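Local atomic coordinates of aerobactin synthase IucC (Klebsiella pneumoniae, PDB entry 6CN7), a protein that probably catalyses the ATP-dependent joining of a second N-acetyl-N-hydroxylysine to citryl-N-acetyl-N-hydroxylysine, completing the siderophore aerobactin. Residues I41-G45 against A46-F50; L501-P504 against E505-Y509. The protein carries 5 engineered substitutions. One frame throughout, in Å; residues are numbered along the deposited sequence.

Contact 1: I41-G45 against A46-F50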
loop_
_atom_site.group_PDB
_atom_site.type_symbol
_atom_site.label_atom_id
_atom_site.label_comp_id
_atom_site.label_asym_id
_atom_site.label_seq_id
_atom_site.Cartn_x
_atom_site.Cartn_y
_atom_site.Cartn_z
ATOM N N ILE A 41 14.580 -19.646 33.030
ATOM C CA ILE A 41 13.236 -19.079 33.001
ATOM C C ILE A 41 12.313 -20.146 32.438
ATOM O O ILE A 41 12.542 -20.648 31.330
ATOM C CB ILE A 41 13.164 -17.790 32.166
ATOM C CG1 ILE A 41 13.937 -16.667 32.864
ATOM C CG2 ILE A 41 11.707 -17.370 31.945
ATOM C CD1 ILE A 41 14.126 -15.423 32.015
ATOM N N ASN A 42 11.279 -20.496 33.193
ATOM C CA ASN A 42 10.385 -21.583 32.829
ATOM C C ASN A 42 9.107 -21.029 32.217
ATOM O O ASN A 42 8.459 -20.150 32.797
ATOM C CB ASN A 42 10.057 -22.443 34.049
ATOM C CG ASN A 42 11.255 -23.231 34.548
ATOM O OD1 ASN A 42 12.196 -23.494 33.799
ATOM N ND2 ASN A 42 11.218 -23.623 35.816
ATOM N N LEU A 43 8.754 -21.545 31.046
ATOM C CA LEU A 43 7.481 -21.256 30.406
ATOM C C LEU A 43 6.724 -22.565 30.233
ATOM O O LEU A 43 7.303 -23.643 30.413
ATOM C CB LEU A 43 7.693 -20.582 29.051
ATOM C CG LEU A 43 8.466 -19.264 29.081
ATOM C CD1 LEU A 43 8.778 -18.799 27.668
ATOM C CD2 LEU A 43 7.684 -18.203 29.831
ATOM N N PRO A 44 5.436 -22.523 29.898
ATOM C CA PRO A 44 4.743 -23.763 29.525
ATOM C C PRO A 44 5.405 -24.393 28.310
ATOM O O PRO A 44 5.528 -23.768 27.255
ATOM C CB PRO A 44 3.315 -23.297 29.224
ATOM C CG PRO A 44 3.174 -21.987 29.922
ATOM C CD PRO A 44 4.532 -21.360 29.896
ATOM N N GLY A 45 5.848 -25.636 28.471
ATOM C CA GLY A 45 6.413 -26.372 27.358
ATOM C C GLY A 45 7.783 -25.927 26.898
ATOM O O GLY A 45 8.189 -26.287 25.789
ATOM N N ALA A 46 8.511 -25.155 27.699
ATOM C CA ALA A 46 9.874 -24.797 27.330
ATOM C C ALA A 46 10.586 -24.208 28.536
ATOM O O ALA A 46 9.961 -23.593 29.406
ATOM C CB ALA A 46 9.898 -23.804 26.163
ATOM N N GLN A 47 11.901 -24.409 28.573
ATOM C CA GLN A 47 12.766 -23.849 29.601
ATOM C C GLN A 47 13.954 -23.184 28.925
ATOM O O GLN A 47 14.611 -23.794 28.076
ATOM C CB GLN A 47 13.259 -24.924 30.574
ATOM C CG GLN A 47 14.296 -24.420 31.577
ATOM C CD GLN A 47 14.840 -25.522 32.456
ATOM O OE1 GLN A 47 15.440 -26.479 31.970
ATOM N NE2 GLN A 47 14.638 -25.392 33.761
ATOM N N TRP A 48 14.227 -21.944 29.312
ATOM C CA TRP A 48 15.358 -21.184 28.799
ATOM C C TRP A 48 16.432 -21.112 29.872
ATOM O O TRP A 48 16.155 -20.705 31.004
ATOM C CB TRP A 48 14.930 -19.777 28.378
ATOM C CG TRP A 48 14.080 -19.779 27.154
ATOM C CD1 TRP A 48 12.718 -19.847 27.101
ATOM C CD2 TRP A 48 14.532 -19.724 25.798
ATOM N NE1 TRP A 48 12.293 -19.837 25.795
ATOM C CE2 TRP A 48 13.389 -19.760 24.975
ATOM C CE3 TRP A 48 15.792 -19.646 25.199
ATOM C CZ2 TRP A 48 13.470 -19.719 23.586
ATOM C CZ3 TRP A 48 15.870 -19.604 23.821
ATOM C CH2 TRP A 48 14.716 -19.640 23.029
ATOM N N ARG A 49 17.647 -21.519 29.516
ATOM C CA ARG A 49 18.793 -21.481 30.412
ATOM C C ARG A 49 19.856 -20.569 29.816
ATOM O O ARG A 49 20.004 -20.475 28.594
ATOM C CB ARG A 49 19.358 -22.887 30.649
ATOM C CG ARG A 49 18.356 -23.824 31.312
ATOM C CD ARG A 49 18.890 -25.234 31.499
ATOM N NE ARG A 49 20.004 -25.285 32.445
ATOM C CZ ARG A 49 21.277 -25.479 32.116
ATOM N NH1 ARG A 49 21.637 -25.653 30.849
ATOM N NH2 ARG A 49 22.204 -25.507 33.065
ATOM N N PHE A 50 20.587 -19.883 30.690
ATOM C CA PHE A 50 21.528 -18.862 30.251
ATOM C C PHE A 50 22.324 -18.375 31.451
ATOM O O PHE A 50 22.013 -18.694 32.603
ATOM C CB PHE A 50 20.802 -17.692 29.582
ATOM C CG PHE A 50 19.774 -17.034 30.462
ATOM C CD1 PHE A 50 20.141 -16.048 31.365
ATOM C CD2 PHE A 50 18.441 -17.402 30.389
ATOM C CE1 PHE A 50 19.201 -15.444 32.175
ATOM C CE2 PHE A 50 17.495 -16.799 31.200
ATOM C CZ PHE A 50 17.878 -15.820 32.093
#

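Contact 2: L501-P504 against E505-Y509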
loop_
_atom_site.group_PDB
_atom_site.type_symbol
_atom_site.label_atom_id
_atom_site.label_comp_id
_atom_site.label_asym_id
_atom_site.label_seq_id
_atom_site.Cartn_x
_atom_site.Cartn_y
_atom_site.Cartn_z
ATOM N N LEU A 501 33.328 -0.237 32.502
ATOM C CA LEU A 501 34.454 0.680 32.367
ATOM C C LEU A 501 34.968 1.166 33.719
ATOM O O LEU A 501 35.589 2.232 33.794
ATOM C CB LEU A 501 34.060 1.871 31.492
ATOM C CG LEU A 501 33.669 1.548 30.046
ATOM C CD1 LEU A 501 33.137 2.786 29.358
ATOM C CD2 LEU A 501 34.844 0.980 29.269
ATOM N N GLY A 502 34.715 0.415 34.788
ATOM C CA GLY A 502 35.299 0.708 36.081
ATOM C C GLY A 502 34.470 1.567 37.009
ATOM O O GLY A 502 34.966 1.941 38.079
ATOM N N VAL A 503 33.236 1.895 36.648
ATOM C CA VAL A 503 32.342 2.672 37.494
ATOM C C VAL A 503 31.145 1.797 37.848
ATOM O O VAL A 503 30.204 1.669 37.063
ATOM C CB VAL A 503 31.889 3.970 36.800
ATOM C CG1 VAL A 503 30.929 4.748 37.697
ATOM C CG2 VAL A 503 33.093 4.825 36.444
ATOM N N PRO A 504 31.138 1.181 39.031
ATOM C CA PRO A 504 30.005 0.324 39.395
ATOM C C PRO A 504 28.701 1.105 39.406
ATOM O O PRO A 504 28.680 2.321 39.607
ATOM C CB PRO A 504 30.371 -0.178 40.800
ATOM C CG PRO A 504 31.843 0.016 40.913
ATOM C CD PRO A 504 32.162 1.220 40.089
ATOM N N GLU A 505 27.599 0.387 39.179
ATOM C CA GLU A 505 26.285 1.021 39.203
ATOM C C GLU A 505 26.066 1.774 40.507
ATOM O O GLU A 505 25.516 2.880 40.510
ATOM C CB GLU A 505 25.189 -0.024 39.004
ATOM C CG GLU A 505 25.075 -0.539 37.579
ATOM C CD GLU A 505 23.823 -1.365 37.358
ATOM O OE1 GLU A 505 23.574 -2.298 38.152
ATOM O OE2 GLU A 505 23.079 -1.072 36.397
ATOM N N ARG A 506 26.494 1.192 41.628
ATOM C CA ARG A 506 26.335 1.868 42.910
ATOM C C ARG A 506 26.991 3.242 42.884
ATOM O O ARG A 506 26.424 4.222 43.381
ATOM C CB ARG A 506 26.922 1.009 44.029
ATOM C CG ARG A 506 26.769 1.619 45.409
ATOM C CD ARG A 506 27.299 0.702 46.493
ATOM N NE ARG A 506 27.145 1.309 47.810
ATOM C CZ ARG A 506 26.003 1.337 48.489
ATOM N NH1 ARG A 506 24.905 0.792 47.979
ATOM N NH2 ARG A 506 25.956 1.915 49.681
ATOM N N ARG A 507 28.188 3.333 42.303
ATOM C CA ARG A 507 28.852 4.625 42.178
ATOM C C ARG A 507 28.145 5.506 41.155
ATOM O O ARG A 507 27.958 6.707 41.384
ATOM C CB ARG A 507 30.318 4.415 41.791
ATOM C CG ARG A 507 31.131 5.691 41.691
ATOM C CD ARG A 507 31.193 6.413 43.026
ATOM N NE ARG A 507 32.043 7.595 42.966
ATOM C CZ ARG A 507 32.025 8.576 43.863
ATOM N NH1 ARG A 507 31.193 8.526 44.896
ATOM N NH2 ARG A 507 32.836 9.615 43.722
ATOM N N PHE A 508 27.750 4.924 40.020
ATOM C CA PHE A 508 27.021 5.660 38.992
ATOM C C PHE A 508 25.891 6.485 39.599
ATOM O O PHE A 508 25.775 7.689 39.345
ATOM C CB PHE A 508 26.481 4.668 37.958
ATOM C CG PHE A 508 25.750 5.304 36.803
ATOM C CD1 PHE A 508 24.424 5.689 36.927
ATOM C CD2 PHE A 508 26.382 5.489 35.584
ATOM C CE1 PHE A 508 23.749 6.260 35.862
ATOM C CE2 PHE A 508 25.710 6.057 34.515
ATOM C CZ PHE A 508 24.393 6.441 34.654
ATOM N N TYR A 509 25.049 5.850 40.416
ATOM C CA TYR A 509 23.887 6.534 40.963
ATOM C C TYR A 509 24.210 7.324 42.226
ATOM O O TYR A 509 23.401 8.164 42.635
ATOM C CB TYR A 509 22.780 5.513 41.211
ATOM C CG TYR A 509 22.298 4.894 39.918
ATOM C CD1 TYR A 509 21.351 5.535 39.133
ATOM C CD2 TYR A 509 22.816 3.689 39.466
ATOM C CE1 TYR A 509 20.921 4.982 37.939
ATOM C CE2 TYR A 509 22.394 3.131 38.275
ATOM C CZ TYR A 509 21.447 3.781 37.518
ATOM O OH TYR A 509 21.024 3.228 36.331
#

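Contact 1: I41-G45 against A46-F50
I41 and W48 form the hydrogen-bonded pair that clamps a tight beta hairpin: I41 N donates to W48 O at 2.8 Å, and the amide of W48 returns a nearly straight bond to I41 O (2.9 Å between W48 N and I41 O). Nearer the turn, L43 N reaches A46 O at 2.9 Å, whereas the reverse bond, A46 N to L43 O, is weak. L43 to A46 is a type II turn in which G45 takes the positive phi that glycine accommodates readily.

One face carries I41, L43, A46 and W48, and here the packing is tight: I41, L43, W48 and the nearby F50 are all buried. L43 CD1 lies at the pyrrole edge of the indole, 4.1 Å from W48 CD1. With its CG set between backbone N and carbonyl carbon (chi1 58°), F50 brings its ring edge to the isoleucine, F50 CE2 being 3.7 Å from I41 CD1.

The other face is looser, with N42 exposed and Q47 partly so. Across this non-hydrogen-bonded pair, Q47 NE2 meets a lone pair of N42 OD1 at 3.1 Å. That single side-chain bond is bent, 140° about the hydrogen, and the amide planes stand 33° apart.

These are the two central strands of a four-stranded antiparallel sheet. Helix 76-87 packs on L43, A46 and W48, its Q82 accepting the indole N-H, while V16 and L20 of helix 4-25 also touch W48.

Contact 2: L501-P504 against E505-Y509
The carbonyl oxygen of P504 accepts the amide of F508, opening the bonding pattern of helix 505-521 with P504 at the N-cap position. The loop 501-504 follows helix 475-499, so the contact is a helix start at the end of a short interhelical connection.

Among polar contacts, the bond from F508 N to P504 O measures 2.8 Å and is nearly straight, with an angle of 168° at the hydrogen. One residue further on, Y509 N reaches E505 O at 3.0 Å, continuing the pattern. The carbonyl of P504 is also approached by carbon: R507 CB comes within 3.4 Å of P504 O.

The charged groups of this turn find their partners outside it. E505 uses both carboxylate oxygens, OE1 on the backbone N of I56 and OE2 on S495 OG. R507 NE forms a salt bridge with E396, and R506 bonds to the carbonyl oxygens of L575 and R578, tying the helix start to the C-terminal tail. Helices 475-499 and 395-417 pack on F508, whose ring meets F403 edge-to-face, while the Y509 ring meets that of W57.

Apolar contacts across the turn are made by V503 and by the proline ring. V503 CG1 stands anti to its own backbone N (chi1 179°), which carries it against the helix, 3.9 Å from F508 N. On the arginine, V503 CG1 lies 4.1 Å from R507 CG and thus touches only the aliphatic base of the side chain, which bends away at chi2 (62°) toward its acidic partner. Beside it, P504 CD rests 4.1 Å from R507 CB.

Overall arrangement
From the N terminus, the chain passes through helix 4-25 and reaches contact 1, where the hairpin closes the short turn between strands 38-43 and 46-54. Contact 2 comes more than 450 residues later, at the bend between helices 475-499 and 505-521. The two are in series, neither nested nor crossing, and do not touch: their centres are about 32 Å apart and their nearest atoms about 15 Å. A bridge nevertheless runs between their surroundings, since I56 and W57, just beyond strand 46-54, meet E505 and Y509. The N-terminal sheet is thereby joined to the helices of the C-terminal part.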